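Local coordinates for protein predicted ATPase involved in replication control, Cdc46/Mcm family (Methanopyrus kandleri AV19, PDB 3F8T) that probably binds ATP and single-stranded DNA, as a member of the MCM family of replicative helicases, at residues A226-S231 against A341-I346; H261-G266 against G301-V306. The protein carries 2 engineered substitutions. All blocks are in the same frame, centred on the assembly; numbering follows the deposited sequence.

Contact 1 (A226-S231 against A341-I346)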
loop_
_atom_site.group_PDB
_atom_site.type_symbol
_atom_site.label_atom_id
_atom_site.label_comp_id
_atom_site.label_asym_id
_atom_site.label_seq_id
_atom_site.Cartn_x
_atom_site.Cartn_y
_atom_site.Cartn_z
ATOM N N ALA A 226 3.898 11.281 -12.602
ATOM C CA ALA A 226 3.176 10.166 -13.239
ATOM C C ALA A 226 3.973 8.855 -13.130
ATOM O O ALA A 226 3.462 7.834 -12.664
ATOM C CB ALA A 226 2.881 10.483 -14.690
ATOM N N LEU A 227 5.242 8.890 -13.522
ATOM C CA LEU A 227 6.056 7.679 -13.476
ATOM C C LEU A 227 6.321 7.245 -12.024
ATOM O O LEU A 227 6.386 6.061 -11.718
ATOM C CB LEU A 227 7.351 7.874 -14.285
ATOM C CG LEU A 227 7.133 8.046 -15.806
ATOM C CD1 LEU A 227 8.398 8.536 -16.460
ATOM C CD2 LEU A 227 6.664 6.738 -16.472
ATOM N N GLN A 228 6.461 8.198 -11.112
ATOM C CA GLN A 228 6.531 7.816 -9.689
ATOM C C GLN A 228 5.326 6.958 -9.226
ATOM O O GLN A 228 5.509 5.929 -8.567
ATOM C CB GLN A 228 6.713 9.038 -8.783
ATOM C CG GLN A 228 6.738 8.656 -7.295
ATOM C CD GLN A 228 6.888 9.854 -6.405
ATOM O OE1 GLN A 228 6.181 10.851 -6.574
ATOM N NE2 GLN A 228 7.824 9.780 -5.446
ATOM N N LEU A 229 4.114 7.360 -9.599
ATOM C CA LEU A 229 2.916 6.562 -9.274
ATOM C C LEU A 229 3.045 5.130 -9.779
ATOM O O LEU A 229 2.752 4.182 -9.058
ATOM C CB LEU A 229 1.644 7.196 -9.851
ATOM C CG LEU A 229 1.158 8.440 -9.080
ATOM C CD1 LEU A 229 0.131 9.198 -9.941
ATOM C CD2 LEU A 229 0.569 8.079 -7.728
ATOM N N PHE A 230 3.556 4.991 -10.994
ATOM C CA PHE A 230 3.746 3.683 -11.626
ATOM C C PHE A 230 4.976 2.912 -11.120
ATOM O O PHE A 230 5.294 1.821 -11.625
ATOM C CB PHE A 230 3.742 3.842 -13.144
ATOM C CG PHE A 230 2.345 3.979 -13.714
ATOM C CD1 PHE A 230 1.724 5.226 -13.791
ATOM C CD2 PHE A 230 1.644 2.849 -14.132
ATOM C CE1 PHE A 230 0.428 5.343 -14.289
ATOM C CE2 PHE A 230 0.351 2.960 -14.644
ATOM C CZ PHE A 230 -0.254 4.211 -14.725
ATOM N N SER A 231 5.650 3.467 -10.116
ATOM C CA SER A 231 6.766 2.760 -9.477
ATOM C C SER A 231 6.366 2.175 -8.122
ATOM O O SER A 231 7.202 1.597 -7.421
ATOM C CB SER A 231 7.958 3.695 -9.301
ATOM O OG SER A 231 7.770 4.517 -8.170
ATOM N N ALA A 341 6.867 5.252 -1.963
ATOM C CA ALA A 341 7.567 6.131 -2.893
ATOM C C ALA A 341 7.458 7.517 -2.261
ATOM O O ALA A 341 6.353 7.989 -1.999
ATOM C CB ALA A 341 6.883 6.079 -4.275
ATOM N N VAL A 342 8.595 8.148 -1.988
ATOM C CA VAL A 342 8.595 9.414 -1.266
ATOM C C VAL A 342 8.441 10.588 -2.246
ATOM O O VAL A 342 9.295 10.806 -3.117
ATOM C CB VAL A 342 9.854 9.582 -0.410
ATOM C CG1 VAL A 342 9.920 11.003 0.195
ATOM C CG2 VAL A 342 9.888 8.506 0.705
ATOM N N LEU A 343 7.338 11.303 -2.082
ATOM C CA LEU A 343 7.072 12.548 -2.810
ATOM C C LEU A 343 7.192 13.692 -1.821
ATOM O O LEU A 343 6.277 13.968 -1.064
ATOM C CB LEU A 343 5.687 12.538 -3.454
ATOM C CG LEU A 343 5.286 13.887 -4.119
ATOM C CD1 LEU A 343 6.291 14.317 -5.181
ATOM C CD2 LEU A 343 3.931 13.753 -4.703
ATOM N N ALA A 344 8.341 14.342 -1.838
ATOM C CA ALA A 344 8.639 15.395 -0.883
ATOM C C ALA A 344 8.519 16.757 -1.563
ATOM O O ALA A 344 8.561 16.849 -2.792
ATOM C CB ALA A 344 10.008 15.211 -0.344
ATOM N N ALA A 345 8.321 17.794 -0.751
ATOM C CA ALA A 345 8.317 19.176 -1.227
ATOM C C ALA A 345 9.175 20.053 -0.323
ATOM O O ALA A 345 9.144 19.925 0.911
ATOM C CB ALA A 345 6.905 19.693 -1.312
ATOM N N ILE A 346 9.934 20.954 -0.940
ATOM C CA ILE A 346 10.782 21.880 -0.190
ATOM C C ILE A 346 10.646 23.285 -0.763
ATOM O O ILE A 346 10.533 23.463 -1.984
ATOM C CB ILE A 346 12.267 21.446 -0.200
ATOM C CG1 ILE A 346 13.080 22.237 0.820
ATOM C CG2 ILE A 346 12.899 21.588 -1.607
ATOM C CD1 ILE A 346 14.379 21.551 1.244
#
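Gln228, at the last full turn of helix 219-229, sends its side chain across to Ala341, Val342 and Leu343 at the start of strand 341-346, in the buried interior of the MCM P-loop domain. Its CB is directed at the strand, and CG, anti to the backbone N (chi1 178°), carries the chain straight on. CG passes the CB of Ala341 at 4.0 Å, where a methyl is small enough to admit the extended chain. The amide then meets the next two residues. OE1 rests against aliphatic carbon, 3.6 Å from the CB of Leu343 and 3.7 Å from its CD1, the two side chains crossing nearly at right angles. NE2 lies 2.9 Å from the O of Val342, but the bent N-H path (131°) makes this a weak hydrogen bond; its stronger partner is the O of Leu240. The helix end is secured locally by Ser231, whose OG donates to a carbonyl lone pair of Gln228 O at 2.7 Å and is also bonded to the N of Leu240. A leucine in its place would probably leave the carbonyl oxygens of Leu240 and Val342 without the amide donor of Gln228. The chemistry implies that a long, neutral amide suits this interior: it offers a donor to backbone oxygens without burying a full charge, and its methylenes pack as hydrocarbon.

Contact 2 (H261-G266 against G301-V306)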
loop_
_atom_site.group_PDB
_atom_site.type_symbol
_atom_site.label_atom_id
_atom_site.label_comp_id
_atom_site.label_asym_id
_atom_site.label_seq_id
_atom_site.Cartn_x
_atom_site.Cartn_y
_atom_site.Cartn_z
ATOM N N HIS A 261 -6.418 11.877 -5.301
ATOM C CA HIS A 261 -7.100 11.520 -6.538
ATOM C C HIS A 261 -6.460 10.433 -7.358
ATOM O O HIS A 261 -7.107 9.873 -8.238
ATOM C CB HIS A 261 -7.240 12.765 -7.420
ATOM C CG HIS A 261 -7.960 13.885 -6.745
ATOM N ND1 HIS A 261 -9.244 13.752 -6.265
ATOM C CD2 HIS A 261 -7.577 15.151 -6.459
ATOM C CE1 HIS A 261 -9.619 14.888 -5.702
ATOM N NE2 HIS A 261 -8.627 15.753 -5.810
ATOM N N LEU A 262 -5.187 10.139 -7.095
ATOM C CA LEU A 262 -4.460 9.236 -7.977
ATOM C C LEU A 262 -3.745 8.101 -7.270
ATOM O O LEU A 262 -3.716 6.982 -7.790
ATOM C CB LEU A 262 -3.464 10.012 -8.847
ATOM C CG LEU A 262 -4.133 10.812 -9.966
ATOM C CD1 LEU A 262 -3.114 11.716 -10.612
ATOM C CD2 LEU A 262 -4.777 9.872 -10.985
ATOM N N ALA A 263 -3.168 8.381 -6.104
ATOM C CA ALA A 263 -2.338 7.374 -5.419
ATOM C C ALA A 263 -3.131 6.097 -5.064
ATOM O O ALA A 263 -4.286 6.187 -4.632
ATOM C CB ALA A 263 -1.688 7.976 -4.171
ATOM N N PRO A 264 -2.507 4.904 -5.239
ATOM C CA PRO A 264 -3.134 3.615 -4.895
ATOM C C PRO A 264 -3.347 3.453 -3.388
ATOM O O PRO A 264 -4.234 2.693 -2.942
ATOM C CB PRO A 264 -2.121 2.586 -5.402
ATOM C CG PRO A 264 -0.814 3.293 -5.426
ATOM C CD PRO A 264 -1.160 4.721 -5.818
ATOM N N ARG A 265 -2.539 4.201 -2.634
ATOM C CA ARG A 265 -2.493 4.173 -1.182
ATOM C C ARG A 265 -1.517 5.279 -0.775
ATOM O O ARG A 265 -0.588 5.611 -1.529
ATOM C CB ARG A 265 -1.959 2.819 -0.700
ATOM C CG ARG A 265 -1.713 2.748 0.793
ATOM C CD ARG A 265 -1.615 1.294 1.257
ATOM N NE ARG A 265 -0.999 1.223 2.574
ATOM C CZ ARG A 265 -0.724 0.098 3.234
ATOM N NH1 ARG A 265 -1.008 -1.079 2.696
ATOM N NH2 ARG A 265 -0.133 0.168 4.427
ATOM N N GLY A 266 -1.684 5.856 0.402
ATOM C CA GLY A 266 -0.697 6.867 0.779
ATOM C C GLY A 266 -1.057 7.656 2.009
ATOM O O GLY A 266 -2.164 7.507 2.542
ATOM N N GLY A 301 3.502 0.501 0.222
ATOM C CA GLY A 301 2.939 0.164 -1.076
ATOM C C GLY A 301 2.353 1.339 -1.850
ATOM O O GLY A 301 1.754 1.156 -2.912
ATOM N N GLY A 302 2.497 2.539 -1.313
ATOM C CA GLY A 302 1.935 3.716 -1.974
ATOM C C GLY A 302 2.848 4.921 -1.874
ATOM O O GLY A 302 4.089 4.785 -1.844
ATOM N N ILE A 303 2.234 6.103 -1.834
ATOM C CA ILE A 303 2.991 7.352 -1.840
ATOM C C ILE A 303 3.051 7.913 -0.432
ATOM O O ILE A 303 2.026 8.063 0.222
ATOM C CB ILE A 303 2.334 8.412 -2.769
ATOM C CG1 ILE A 303 2.273 7.913 -4.231
ATOM C CG2 ILE A 303 3.026 9.786 -2.620
ATOM C CD1 ILE A 303 3.602 8.024 -4.991
ATOM N N LEU A 304 4.254 8.234 0.022
ATOM C CA LEU A 304 4.395 9.051 1.222
ATOM C C LEU A 304 4.669 10.502 0.807
ATOM O O LEU A 304 5.766 10.832 0.335
ATOM C CB LEU A 304 5.489 8.515 2.150
ATOM C CG LEU A 304 5.758 9.397 3.383
ATOM C CD1 LEU A 304 4.641 9.281 4.400
ATOM C CD2 LEU A 304 7.112 9.034 3.987
ATOM N N ALA A 305 3.666 11.361 0.989
ATOM C CA ALA A 305 3.824 12.773 0.629
ATOM C C ALA A 305 4.384 13.532 1.823
ATOM O O ALA A 305 3.724 13.646 2.865
ATOM C CB ALA A 305 2.490 13.371 0.167
ATOM N N VAL A 306 5.609 14.025 1.677
ATOM C CA VAL A 306 6.329 14.652 2.790
ATOM C C VAL A 306 6.483 16.130 2.472
ATOM O O VAL A 306 7.404 16.519 1.762
ATOM C CB VAL A 306 7.717 14.015 3.031
ATOM C CG1 VAL A 306 8.400 14.683 4.232
ATOM C CG2 VAL A 306 7.578 12.513 3.302
#
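Ile303 and Arg265 join strand 303-307 to the loop entering strand 266-270, an outer strand of the five-stranded parallel sheet whose 2-3-4-1-5 order is that of an AAA+ P-loop core. Gly266 and Ile303 form a parallel bridge, with their CA atoms 4.5 Å apart. Ile303 has the most surface buried here. Its CG1, set beside the backbone N (chi1 -61°), reaches the CB of Ala263 at 4.0 Å, and the same face of the sheet is covered by Gln228 and Leu229 of helix 219-229 and by Leu259 of helix 248-261; a branched aliphatic residue suits both a strand and a face packed mainly by aliphatic groups. Arg265 works differently. Its CB passes 4.2 Å from the CA of Gly302, while the extended chain carries the guanidinium to the carbonyl oxygens of Pro182, Gly158 and Leu298, each bonded by a different nitrogen. Since Gly158 falls in the OB-fold region, the arginine ties that region to the ATPase core. Gly301, next in buried surface, has a positive phi (83°) that glycine adopts easily, and its O lies 4.2 Å from the CG of Pro264. Gly302 must be bare for another reason: a side-chain carbon there would run into the O of Arg265. That oxygen accepts a hydrogen bond from the N of Ile303 at 2.9 Å (N-H...O angle 161°) and, in addition, a CA-H...O contact from the CA of Gly302 at 3.2 Å.

Contacts 1 and 2 have centres about 8 Å apart within the P-loop domain, and in sequence contact 2 is nested inside the loop that contact 1 closes. Their second segments are neighbouring strands of the parallel sheet, 303-307 and 341-346, joined by probable hydrogen bonds from Ala341 N to Gly302 O and from Val306 N to Leu343 O, both 2.8 Å. The first segments also meet, CD2 of Leu229 packing on CA of Ala263 at 3.8 Å. Contact 2 thus carries the sheet on to its outer strand 266-270, whereas contact 1 fastens helix 219-229 to it, so that together they build one continuous piece of the core of this probable ATPase.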